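Local coordinates for protein putative hydrolase (Shewanella frigidimarina, PDB 3LHO) that probably acts as an iron(II)-dependent dioxygenase of the 2-oxoadipate dioxygenase/decarboxylase family, at residues V108-V119 with H135-L146; T62-G70 with K82-P92. One frame throughout, in Å; residues are numbered along the deposited sequence.

Contact 1. Residues V108-V119 with H135-L146; sequences VQKSIHGLIDQV and HWDVDKATYQAL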
loop_
_atom_site.group_PDB
_atom_site.type_symbol
_atom_site.label_atom_id
_atom_site.label_comp_id
_atom_site.label_asym_id
_atom_site.label_seq_id
_atom_site.Cartn_x
_atom_site.Cartn_y
_atom_site.Cartn_z
ATOM N N VAL A 108 -4.934 -14.786 -18.229
ATOM C CA VAL A 108 -4.549 -13.680 -17.352
ATOM C C VAL A 108 -3.032 -13.318 -17.470
ATOM O O VAL A 108 -2.657 -12.143 -17.451
ATOM C CB VAL A 108 -4.950 -14.006 -15.905
ATOM C CG1 VAL A 108 -4.237 -13.096 -14.921
ATOM C CG2 VAL A 108 -6.476 -13.865 -15.779
ATOM N N GLN A 109 -2.188 -14.340 -17.585
ATOM C CA GLN A 109 -0.753 -14.149 -17.703
ATOM C C GLN A 109 -0.472 -13.318 -18.943
ATOM O O GLN A 109 0.261 -12.352 -18.882
ATOM C CB GLN A 109 -0.017 -15.488 -17.773
ATOM C CG GLN A 109 -0.176 -16.407 -16.550
ATOM C CD GLN A 109 0.853 -17.497 -16.499
ATOM O OE1 GLN A 109 1.990 -17.275 -16.879
ATOM N NE2 GLN A 109 0.462 -18.707 -16.021
ATOM N N LYS A 110 -1.111 -13.662 -20.063
ATOM C CA LYS A 110 -0.914 -12.916 -21.301
ATOM C C LYS A 110 -1.377 -11.485 -21.129
ATOM O O LYS A 110 -0.692 -10.552 -21.597
ATOM C CB LYS A 110 -1.644 -13.595 -22.475
ATOM C CG LYS A 110 -1.652 -12.787 -23.796
ATOM C CD LYS A 110 -2.034 -13.659 -25.019
ATOM C CE LYS A 110 -1.936 -12.866 -26.331
ATOM N NZ LYS A 110 -1.944 -13.752 -27.561
ATOM N N SER A 111 -2.516 -11.280 -20.459
ATOM C CA SER A 111 -3.029 -9.922 -20.292
ATOM C C SER A 111 -2.095 -9.065 -19.440
ATOM O O SER A 111 -1.865 -7.909 -19.763
ATOM C CB SER A 111 -4.432 -9.913 -19.683
ATOM O OG SER A 111 -5.370 -10.306 -20.675
ATOM N N ILE A 112 -1.579 -9.640 -18.360
ATOM C CA ILE A 112 -0.700 -8.919 -17.440
ATOM C C ILE A 112 0.588 -8.584 -18.184
ATOM O O ILE A 112 1.001 -7.414 -18.180
ATOM C CB ILE A 112 -0.420 -9.691 -16.160
ATOM C CG1 ILE A 112 -1.693 -9.756 -15.297
ATOM C CG2 ILE A 112 0.742 -9.080 -15.340
ATOM C CD1 ILE A 112 -1.608 -10.792 -14.155
ATOM N N HIS A 113 1.170 -9.562 -18.891
ATOM C CA HIS A 113 2.368 -9.264 -19.698
ATOM C C HIS A 113 2.123 -8.174 -20.698
ATOM O O HIS A 113 2.992 -7.321 -20.925
ATOM C CB HIS A 113 2.930 -10.487 -20.391
ATOM C CG HIS A 113 3.757 -11.323 -19.496
ATOM N ND1 HIS A 113 5.072 -11.019 -19.211
ATOM C CD2 HIS A 113 3.454 -12.428 -18.783
ATOM C CE1 HIS A 113 5.552 -11.933 -18.386
ATOM N NE2 HIS A 113 4.581 -12.780 -18.088
ATOM N N GLY A 114 0.924 -8.143 -21.261
ATOM C CA GLY A 114 0.567 -7.131 -22.218
ATOM C C GLY A 114 0.553 -5.727 -21.675
ATOM O O GLY A 114 0.862 -4.763 -22.400
ATOM N N LEU A 115 0.175 -5.583 -20.400
ATOM C CA LEU A 115 0.185 -4.263 -19.761
ATOM C C LEU A 115 1.620 -3.842 -19.463
ATOM O O LEU A 115 2.001 -2.721 -19.714
ATOM C CB LEU A 115 -0.637 -4.301 -18.464
ATOM C CG LEU A 115 -2.087 -4.866 -18.533
ATOM C CD1 LEU A 115 -2.762 -4.749 -17.185
ATOM C CD2 LEU A 115 -2.945 -4.178 -19.569
ATOM N N ILE A 116 2.407 -4.754 -18.916
ATOM C CA ILE A 116 3.781 -4.412 -18.513
ATOM C C ILE A 116 4.695 -4.199 -19.715
ATOM O O ILE A 116 5.634 -3.443 -19.629
ATOM C CB ILE A 116 4.351 -5.442 -17.551
ATOM C CG1 ILE A 116 3.440 -5.554 -16.297
ATOM C CG2 ILE A 116 5.809 -5.086 -17.154
ATOM C CD1 ILE A 116 3.252 -4.230 -15.580
ATOM N N ASP A 117 4.380 -4.823 -20.858
ATOM C CA ASP A 117 5.120 -4.583 -22.085
ATOM C C ASP A 117 5.006 -3.134 -22.420
ATOM O O ASP A 117 5.871 -2.594 -23.092
ATOM C CB ASP A 117 4.576 -5.384 -23.271
ATOM C CG ASP A 117 4.982 -6.821 -23.241
ATOM O OD1 ASP A 117 5.818 -7.196 -22.402
ATOM O OD2 ASP A 117 4.403 -7.587 -24.039
ATOM N N GLN A 118 3.959 -2.466 -21.977
ATOM C CA GLN A 118 3.830 -1.031 -22.332
ATOM C C GLN A 118 4.626 -0.064 -21.456
ATOM O O GLN A 118 4.754 1.140 -21.795
ATOM C CB GLN A 118 2.364 -0.622 -22.350
ATOM C CG GLN A 118 1.540 -1.335 -23.417
ATOM C CD GLN A 118 0.038 -1.150 -23.212
ATOM O OE1 GLN A 118 -0.484 -0.043 -23.349
ATOM N NE2 GLN A 118 -0.671 -2.245 -22.900
ATOM N N VAL A 119 5.138 -0.563 -20.335
ATOM C CA VAL A 119 5.991 0.224 -19.440
ATOM C C VAL A 119 7.373 0.455 -20.089
ATOM O O VAL A 119 8.096 -0.489 -20.402
ATOM C CB VAL A 119 6.199 -0.475 -18.090
ATOM C CG1 VAL A 119 7.174 0.351 -17.196
ATOM C CG2 VAL A 119 4.849 -0.726 -17.372
ATOM N N HIS A 135 0.791 2.997 -16.907
ATOM C CA HIS A 135 1.634 3.180 -18.088
ATOM C C HIS A 135 1.037 2.504 -19.346
ATOM O O HIS A 135 1.670 2.504 -20.410
ATOM C CB HIS A 135 3.013 2.595 -17.828
ATOM C CG HIS A 135 3.800 3.308 -16.766
ATOM N ND1 HIS A 135 4.927 4.059 -17.047
ATOM C CD2 HIS A 135 3.652 3.340 -15.418
ATOM C CE1 HIS A 135 5.426 4.538 -15.915
ATOM N NE2 HIS A 135 4.667 4.121 -14.913
ATOM N N TRP A 136 -0.161 1.924 -19.211
ATOM C CA TRP A 136 -0.746 1.052 -20.225
ATOM C C TRP A 136 -2.195 1.443 -20.478
ATOM O O TRP A 136 -2.854 1.971 -19.601
ATOM C CB TRP A 136 -0.675 -0.433 -19.784
ATOM C CG TRP A 136 -1.085 -0.599 -18.384
ATOM C CD1 TRP A 136 -2.369 -0.708 -17.918
ATOM C CD2 TRP A 136 -0.232 -0.634 -17.239
ATOM N NE1 TRP A 136 -2.370 -0.798 -16.551
ATOM C CE2 TRP A 136 -1.074 -0.754 -16.101
ATOM C CE3 TRP A 136 1.161 -0.566 -17.054
ATOM C CZ2 TRP A 136 -0.572 -0.827 -14.808
ATOM C CZ3 TRP A 136 1.660 -0.617 -15.778
ATOM C CH2 TRP A 136 0.788 -0.764 -14.657
ATOM N N ASP A 137 -2.628 1.256 -21.717
ATOM C CA ASP A 137 -4.052 1.179 -22.073
ATOM C C ASP A 137 -4.614 -0.144 -21.575
ATOM O O ASP A 137 -3.965 -1.188 -21.665
ATOM C CB ASP A 137 -4.235 1.210 -23.574
ATOM C CG ASP A 137 -3.861 2.538 -24.151
ATOM O OD1 ASP A 137 -4.156 3.545 -23.482
ATOM O OD2 ASP A 137 -3.242 2.568 -25.225
ATOM N N VAL A 138 -5.825 -0.097 -21.055
ATOM C CA VAL A 138 -6.484 -1.319 -20.624
ATOM C C VAL A 138 -7.987 -1.158 -20.832
ATOM O O VAL A 138 -8.542 -0.062 -20.624
ATOM C CB VAL A 138 -6.094 -1.660 -19.171
ATOM C CG1 VAL A 138 -6.302 -0.483 -18.231
ATOM C CG2 VAL A 138 -6.818 -2.925 -18.687
ATOM N N ASP A 139 -8.630 -2.239 -21.260
ATOM C CA ASP A 139 -10.091 -2.217 -21.501
ATOM C C ASP A 139 -10.859 -2.936 -20.379
ATOM O O ASP A 139 -10.267 -3.602 -19.519
ATOM C CB ASP A 139 -10.479 -2.778 -22.890
ATOM C CG ASP A 139 -10.145 -4.260 -23.080
ATOM O OD1 ASP A 139 -9.799 -4.989 -22.127
ATOM O OD2 ASP A 139 -10.199 -4.678 -24.247
ATOM N N LYS A 140 -12.179 -2.810 -20.414
ATOM C CA LYS A 140 -13.016 -3.301 -19.322
ATOM C C LYS A 140 -12.967 -4.808 -19.231
ATOM O O LYS A 140 -12.930 -5.345 -18.126
ATOM C CB LYS A 140 -14.469 -2.814 -19.483
ATOM C CG LYS A 140 -14.606 -1.285 -19.353
ATOM C CD LYS A 140 -16.063 -0.816 -19.317
ATOM C CE LYS A 140 -16.698 -0.821 -20.647
ATOM N NZ LYS A 140 -18.171 -0.494 -20.517
ATOM N N ALA A 141 -12.944 -5.495 -20.379
ATOM C CA ALA A 141 -12.958 -6.964 -20.398
ATOM C C ALA A 141 -11.681 -7.506 -19.791
ATOM O O ALA A 141 -11.702 -8.557 -19.106
ATOM C CB ALA A 141 -13.132 -7.505 -21.852
ATOM N N THR A 142 -10.575 -6.810 -20.037
ATOM C CA THR A 142 -9.267 -7.190 -19.436
ATOM C C THR A 142 -9.292 -7.025 -17.927
ATOM O O THR A 142 -8.911 -7.937 -17.184
ATOM C CB THR A 142 -8.108 -6.413 -20.076
ATOM O OG1 THR A 142 -8.027 -6.757 -21.463
ATOM C CG2 THR A 142 -6.767 -6.774 -19.407
ATOM N N TYR A 143 -9.763 -5.864 -17.469
ATOM C CA TYR A 143 -9.980 -5.632 -16.061
ATOM C C TYR A 143 -10.819 -6.721 -15.420
ATOM O O TYR A 143 -10.434 -7.238 -14.379
ATOM C CB TYR A 143 -10.619 -4.274 -15.827
ATOM C CG TYR A 143 -10.926 -3.995 -14.395
ATOM C CD1 TYR A 143 -9.918 -3.691 -13.500
ATOM C CD2 TYR A 143 -12.237 -3.987 -13.923
ATOM C CE1 TYR A 143 -10.204 -3.398 -12.146
ATOM C CE2 TYR A 143 -12.527 -3.716 -12.560
ATOM C CZ TYR A 143 -11.498 -3.410 -11.682
ATOM O OH TYR A 143 -11.762 -3.151 -10.342
ATOM N N GLN A 144 -11.945 -7.093 -16.047
ATOM C CA GLN A 144 -12.810 -8.150 -15.483
ATOM C C GLN A 144 -12.171 -9.520 -15.423
ATOM O O GLN A 144 -12.409 -10.265 -14.460
ATOM C CB GLN A 144 -14.115 -8.305 -16.302
ATOM C CG GLN A 144 -15.094 -7.167 -16.083
ATOM C CD GLN A 144 -15.649 -7.164 -14.672
ATOM O OE1 GLN A 144 -15.818 -8.230 -14.061
ATOM N NE2 GLN A 144 -15.916 -5.967 -14.136
ATOM N N ALA A 145 -11.413 -9.873 -16.464
ATOM C CA ALA A 145 -10.719 -11.179 -16.527
ATOM C C ALA A 145 -9.713 -11.267 -15.375
ATOM O O ALA A 145 -9.628 -12.276 -14.710
ATOM C CB ALA A 145 -10.014 -11.382 -17.895
ATOM N N LEU A 146 -8.971 -10.184 -15.133
ATOM C CA LEU A 146 -8.029 -10.146 -14.002
ATOM C C LEU A 146 -8.790 -10.260 -12.681
ATOM O O LEU A 146 -8.443 -11.092 -11.803
ATOM C CB LEU A 146 -7.178 -8.863 -14.033
ATOM C CG LEU A 146 -5.815 -8.955 -14.750
ATOM C CD1 LEU A 146 -5.922 -9.363 -16.233
ATOM C CD2 LEU A 146 -5.073 -7.619 -14.606
HETATM O O HOH W 1 -5.590 -8.252 -22.193
HETATM O O HOH W 2 3.852 4.021 -21.140
#

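Contact 2. Residues T62-G70 with K82-P92; sequences TSIGYVDSG and KHFEHPDPKQP. With GOL (glycerol), chain G.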
loop_
_atom_site.group_PDB
_atom_site.type_symbol
_atom_site.label_atom_id
_atom_site.label_comp_id
_atom_site.label_asym_id
_atom_site.label_seq_id
_atom_site.Cartn_x
_atom_site.Cartn_y
_atom_site.Cartn_z
ATOM N N THR A 62 16.102 1.416 -1.018
ATOM C CA THR A 62 17.426 0.974 -0.565
ATOM C C THR A 62 18.492 1.977 -0.992
ATOM O O THR A 62 19.492 2.128 -0.316
ATOM C CB THR A 62 17.791 -0.403 -1.063
ATOM O OG1 THR A 62 17.760 -0.406 -2.501
ATOM C CG2 THR A 62 16.850 -1.445 -0.481
ATOM N N SER A 63 18.225 2.738 -2.046
ATOM C CA SER A 63 19.169 3.750 -2.483
ATOM C C SER A 63 19.265 4.953 -1.527
ATOM O O SER A 63 20.224 5.713 -1.610
ATOM C CB SER A 63 18.778 4.207 -3.870
ATOM O OG SER A 63 17.587 4.973 -3.794
ATOM N N ILE A 64 18.287 5.140 -0.637
ATOM C CA ILE A 64 18.282 6.254 0.307
ATOM C C ILE A 64 18.262 5.754 1.768
ATOM O O ILE A 64 17.738 6.435 2.672
ATOM C CB ILE A 64 17.097 7.208 0.056
ATOM C CG1 ILE A 64 15.737 6.459 0.090
ATOM C CG2 ILE A 64 17.266 7.930 -1.300
ATOM C CD1 ILE A 64 14.565 7.355 -0.002
ATOM N N GLY A 65 18.757 4.540 1.986
ATOM C CA GLY A 65 18.998 4.046 3.335
ATOM C C GLY A 65 18.153 2.938 3.905
ATOM O O GLY A 65 18.467 2.451 4.975
ATOM N N TYR A 66 17.090 2.519 3.208
ATOM C CA TYR A 66 16.304 1.394 3.695
ATOM C C TYR A 66 17.073 0.109 3.615
ATOM O O TYR A 66 17.865 -0.127 2.704
ATOM C CB TYR A 66 14.951 1.284 2.935
ATOM C CG TYR A 66 13.897 2.233 3.446
ATOM C CD1 TYR A 66 13.848 3.587 3.051
ATOM C CD2 TYR A 66 12.963 1.802 4.380
ATOM C CE1 TYR A 66 12.841 4.465 3.591
ATOM C CE2 TYR A 66 11.978 2.652 4.894
ATOM C CZ TYR A 66 11.929 3.984 4.526
ATOM O OH TYR A 66 10.930 4.760 5.117
ATOM N N VAL A 67 16.800 -0.771 4.554
ATOM C CA VAL A 67 17.480 -2.041 4.662
ATOM C C VAL A 67 16.438 -3.153 4.636
ATOM O O VAL A 67 15.414 -3.043 5.300
ATOM C CB VAL A 67 18.271 -2.120 5.975
ATOM C CG1 VAL A 67 18.920 -3.510 6.140
ATOM C CG2 VAL A 67 19.321 -0.973 6.039
ATOM N N ASP A 68 16.719 -4.190 3.864
ATOM C CA ASP A 68 15.929 -5.396 3.801
ATOM C C ASP A 68 15.778 -5.991 5.195
ATOM O O ASP A 68 16.770 -6.291 5.823
ATOM C CB ASP A 68 16.654 -6.362 2.849
ATOM C CG ASP A 68 15.891 -7.617 2.603
ATOM O OD1 ASP A 68 14.782 -7.805 3.194
ATOM O OD2 ASP A 68 16.404 -8.412 1.795
ATOM N N SER A 69 14.547 -6.149 5.674
ATOM C CA SER A 69 14.266 -6.477 7.064
ATOM C C SER A 69 13.279 -7.627 7.267
ATOM O O SER A 69 13.002 -7.968 8.402
ATOM C CB SER A 69 13.745 -5.238 7.819
ATOM O OG SER A 69 14.722 -4.194 7.838
ATOM N N GLY A 70 12.730 -8.221 6.210
ATOM C CA GLY A 70 11.740 -9.312 6.387
ATOM C C GLY A 70 11.251 -9.856 5.055
ATOM O O GLY A 70 11.057 -9.077 4.140
ATOM N N LYS A 82 8.346 -8.389 0.872
ATOM C CA LYS A 82 9.437 -8.059 1.803
ATOM C C LYS A 82 9.067 -6.720 2.449
ATOM O O LYS A 82 8.279 -5.920 1.849
ATOM C CB LYS A 82 10.774 -7.877 1.064
ATOM C CG LYS A 82 11.300 -9.051 0.188
ATOM C CD LYS A 82 12.545 -8.643 -0.678
ATOM C CE LYS A 82 13.812 -8.482 0.108
ATOM N NZ LYS A 82 14.294 -9.739 0.809
ATOM N N HIS A 83 9.624 -6.483 3.640
ATOM C CA HIS A 83 9.573 -5.166 4.230
ATOM C C HIS A 83 10.976 -4.650 4.483
ATOM O O HIS A 83 11.924 -5.430 4.638
ATOM C CB HIS A 83 8.629 -5.111 5.467
ATOM C CG HIS A 83 9.317 -5.209 6.787
ATOM N ND1 HIS A 83 9.450 -6.400 7.481
ATOM C CD2 HIS A 83 9.870 -4.248 7.566
ATOM C CE1 HIS A 83 10.093 -6.157 8.619
ATOM N NE2 HIS A 83 10.353 -4.854 8.697
ATOM N N PHE A 84 11.071 -3.304 4.435
ATOM C CA PHE A 84 12.299 -2.542 4.570
ATOM C C PHE A 84 12.153 -1.520 5.698
ATOM O O PHE A 84 11.074 -0.939 5.883
ATOM C CB PHE A 84 12.654 -1.826 3.241
ATOM C CG PHE A 84 12.733 -2.756 2.064
ATOM C CD1 PHE A 84 11.554 -3.195 1.436
ATOM C CD2 PHE A 84 13.946 -3.230 1.615
ATOM C CE1 PHE A 84 11.601 -4.087 0.392
ATOM C CE2 PHE A 84 14.019 -4.133 0.544
ATOM C CZ PHE A 84 12.831 -4.556 -0.076
ATOM N N GLU A 85 13.260 -1.307 6.422
ATOM C CA GLU A 85 13.347 -0.392 7.549
ATOM C C GLU A 85 14.467 0.637 7.352
ATOM O O GLU A 85 15.516 0.321 6.750
ATOM C CB GLU A 85 13.629 -1.170 8.827
ATOM C CG GLU A 85 12.455 -2.057 9.230
ATOM C CD GLU A 85 12.728 -2.905 10.457
ATOM O OE1 GLU A 85 13.772 -2.699 11.125
ATOM O OE2 GLU A 85 11.884 -3.799 10.729
ATOM N N HIS A 86 14.198 1.865 7.810
ATOM C CA HIS A 86 15.125 2.993 7.696
ATOM C C HIS A 86 15.764 3.219 9.095
ATOM O O HIS A 86 15.136 2.895 10.125
ATOM C CB HIS A 86 14.374 4.229 7.214
ATOM C CG HIS A 86 15.250 5.375 6.843
ATOM N ND1 HIS A 86 15.728 6.275 7.769
ATOM C CD2 HIS A 86 15.731 5.780 5.640
ATOM C CE1 HIS A 86 16.460 7.194 7.154
ATOM N NE2 HIS A 86 16.480 6.916 5.859
ATOM N N PRO A 87 17.024 3.700 9.132
ATOM C CA PRO A 87 17.668 3.926 10.459
ATOM C C PRO A 87 16.953 4.966 11.346
ATOM O O PRO A 87 17.073 4.919 12.577
ATOM C CB PRO A 87 19.094 4.381 10.108
ATOM C CG PRO A 87 19.143 4.558 8.604
ATOM C CD PRO A 87 18.000 3.776 8.016
ATOM N N ASP A 88 16.236 5.900 10.722
ATOM C CA ASP A 88 15.389 6.862 11.431
ATOM C C ASP A 88 14.002 6.262 11.736
ATOM O O ASP A 88 13.189 6.011 10.809
ATOM C CB ASP A 88 15.246 8.099 10.563
ATOM C CG ASP A 88 14.408 9.205 11.200
ATOM O OD1 ASP A 88 13.840 9.042 12.287
ATOM O OD2 ASP A 88 14.287 10.240 10.540
ATOM N N PRO A 89 13.705 6.054 13.029
ATOM C CA PRO A 89 12.416 5.437 13.410
ATOM C C PRO A 89 11.181 6.265 13.074
ATOM O O PRO A 89 10.098 5.717 13.043
ATOM C CB PRO A 89 12.546 5.260 14.925
ATOM C CG PRO A 89 13.406 6.392 15.329
ATOM C CD PRO A 89 14.456 6.490 14.227
ATOM N N LYS A 90 11.322 7.562 12.780
ATOM C CA LYS A 90 10.186 8.357 12.301
ATOM C C LYS A 90 9.710 7.944 10.897
ATOM O O LYS A 90 8.598 8.275 10.511
ATOM C CB LYS A 90 10.535 9.843 12.235
ATOM C CG LYS A 90 10.777 10.497 13.599
ATOM C CD LYS A 90 10.828 12.028 13.470
ATOM C CE LYS A 90 11.189 12.723 14.794
ATOM N NZ LYS A 90 12.655 12.681 15.116
ATOM N N GLN A 91 10.585 7.294 10.126
ATOM C CA GLN A 91 10.271 6.963 8.757
ATOM C C GLN A 91 9.442 5.690 8.725
ATOM O O GLN A 91 9.594 4.810 9.566
ATOM C CB GLN A 91 11.544 6.864 7.898
ATOM C CG GLN A 91 12.365 8.168 7.794
ATOM C CD GLN A 91 11.599 9.292 7.168
ATOM O OE1 GLN A 91 10.633 9.081 6.432
ATOM N NE2 GLN A 91 12.011 10.501 7.461
ATOM N N PRO A 92 8.504 5.614 7.779
ATOM C CA PRO A 92 7.686 4.436 7.724
ATOM C C PRO A 92 8.457 3.175 7.320
ATOM O O PRO A 92 9.415 3.246 6.550
ATOM C CB PRO A 92 6.645 4.807 6.649
ATOM C CG PRO A 92 7.237 5.900 5.870
ATOM C CD PRO A 92 8.082 6.650 6.824
HETATM C C1 GOL G . 21.416 7.049 4.307
HETATM O O1 GOL G . 21.819 6.125 5.306
HETATM C C2 GOL G . 20.605 8.171 4.959
HETATM O O2 GOL G . 19.951 7.626 6.086
HETATM C C3 GOL G . 19.664 8.893 3.960
HETATM O O3 GOL G . 18.263 8.771 4.230
#

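Contact 1. Residues V108-V119 with H135-L146
The indole of Trp136 takes CB of Leu115 over one face of its five-membered ring, a CH-pi contact of 3.9 Å to the ring centroid, while Val119 CG2 meets its edge at CZ3 (3.6 Å). Helices 106-116 and 140-149 pack obliquely here, the short segments at 126° between their N-to-C directions and 10.0 Å apart at closest approach, and Trp136 lies in the loop that leads into the second. Its CG sits between the backbone N and the carbonyl carbon, which lays the indole against Leu115 and Val119. Its NE1 donates to Ala157 O of helix 151-159, which helps to fix the rotation of the ring. Further along the interface, Thr142 CG2 packs on Ser111 CB, and Leu146, modelled in two conformers, lies near Ser111 and Ile112. Asp139 N-caps helix 140-149: its OD1 receives Thr142 N and OG1 from opposite faces of the carboxylate plane. A water joins Ser111 OG to Thr142 OG1 along the same seam. At the other end the extended side chain of Gln118 crosses Trp136 at about a right angle and ties both segments together: NE2 gives a nearly straight bond (172°) to Gly114 O, and OE1 accepts Asp137 N at 3.0 Å, the donor tilted 30° from the amide carbonyl plane.

Contact 2. Residues T62-G70 with K82-P92
Lys82 NZ and Asp68 OD2 form a salt bridge of 2.7 Å, the ammonium approaching on the syn side of the carboxylate; bends at chi3 and chi4 curl the lysine back to Asp68, and NZ has a second carboxylate partner in Asp71. Tyr66 OH donates a short bond, 2.6 Å, to Pro92 O in the plane of that carbonyl. Between these ends run the backbone bonds: Val67 and Glu85 exchange N-H and C=O, Ser69 N reaches His83 O, and His83 N returns to Gly70 O. Val67 O also accepts Ser69 OG, which arrives from above the carbonyl plane, so two donors grip it. Ser69 and Gly70 both oppose His83, a classic beta bulge, and Ser69 CB lies over the face of the His83 imidazole. That ring is held at both nitrogens: NE2 donates in the ring plane to Glu85 OE2 (2.8 Å), and ND1 pairs with Tyr72 OH. Farther out, His86 CB sits over one face of the Tyr66 ring, 3.7 Å from its centroid, and the imidazole turns an edge to that same ring in a T-shaped pair with planes at 62°. His86 NE2 donates to O3 of a glycerol, probably from crystallisation, which in turn bonds Ile64 O at 2.9 Å. Phe84 CD2 packs 3.7 Å from Asp68 CA, and Thr62 CG2 meets the same ring. The strand pairing is that of an antiparallel beta hairpin, strands 67-74 and 79-85, the first of them the outermost strand of the mixed sheet, with the loop that follows folding back over Tyr66.

Both segments of contact 2 precede those of contact 1 in the chain, and the two contacts do not touch: their centres are 31 Å apart and their nearest atoms about 17 Å. Strand 39-47 belongs to the same sheet as the hairpin of contact 2, and its Phe47 packs on Ile112 and Ile116 of contact 1. The nickel site of His41, His165 and Glu235, probably the place of iron(II) in the active enzyme, is built on central strands of this sheet. The side chain of His83 in contact 2 lies about 10 Å from the nickel. The centre of contact 1 lies about 20 Å from the centre of the chain, that of contact 2 about 15 Å.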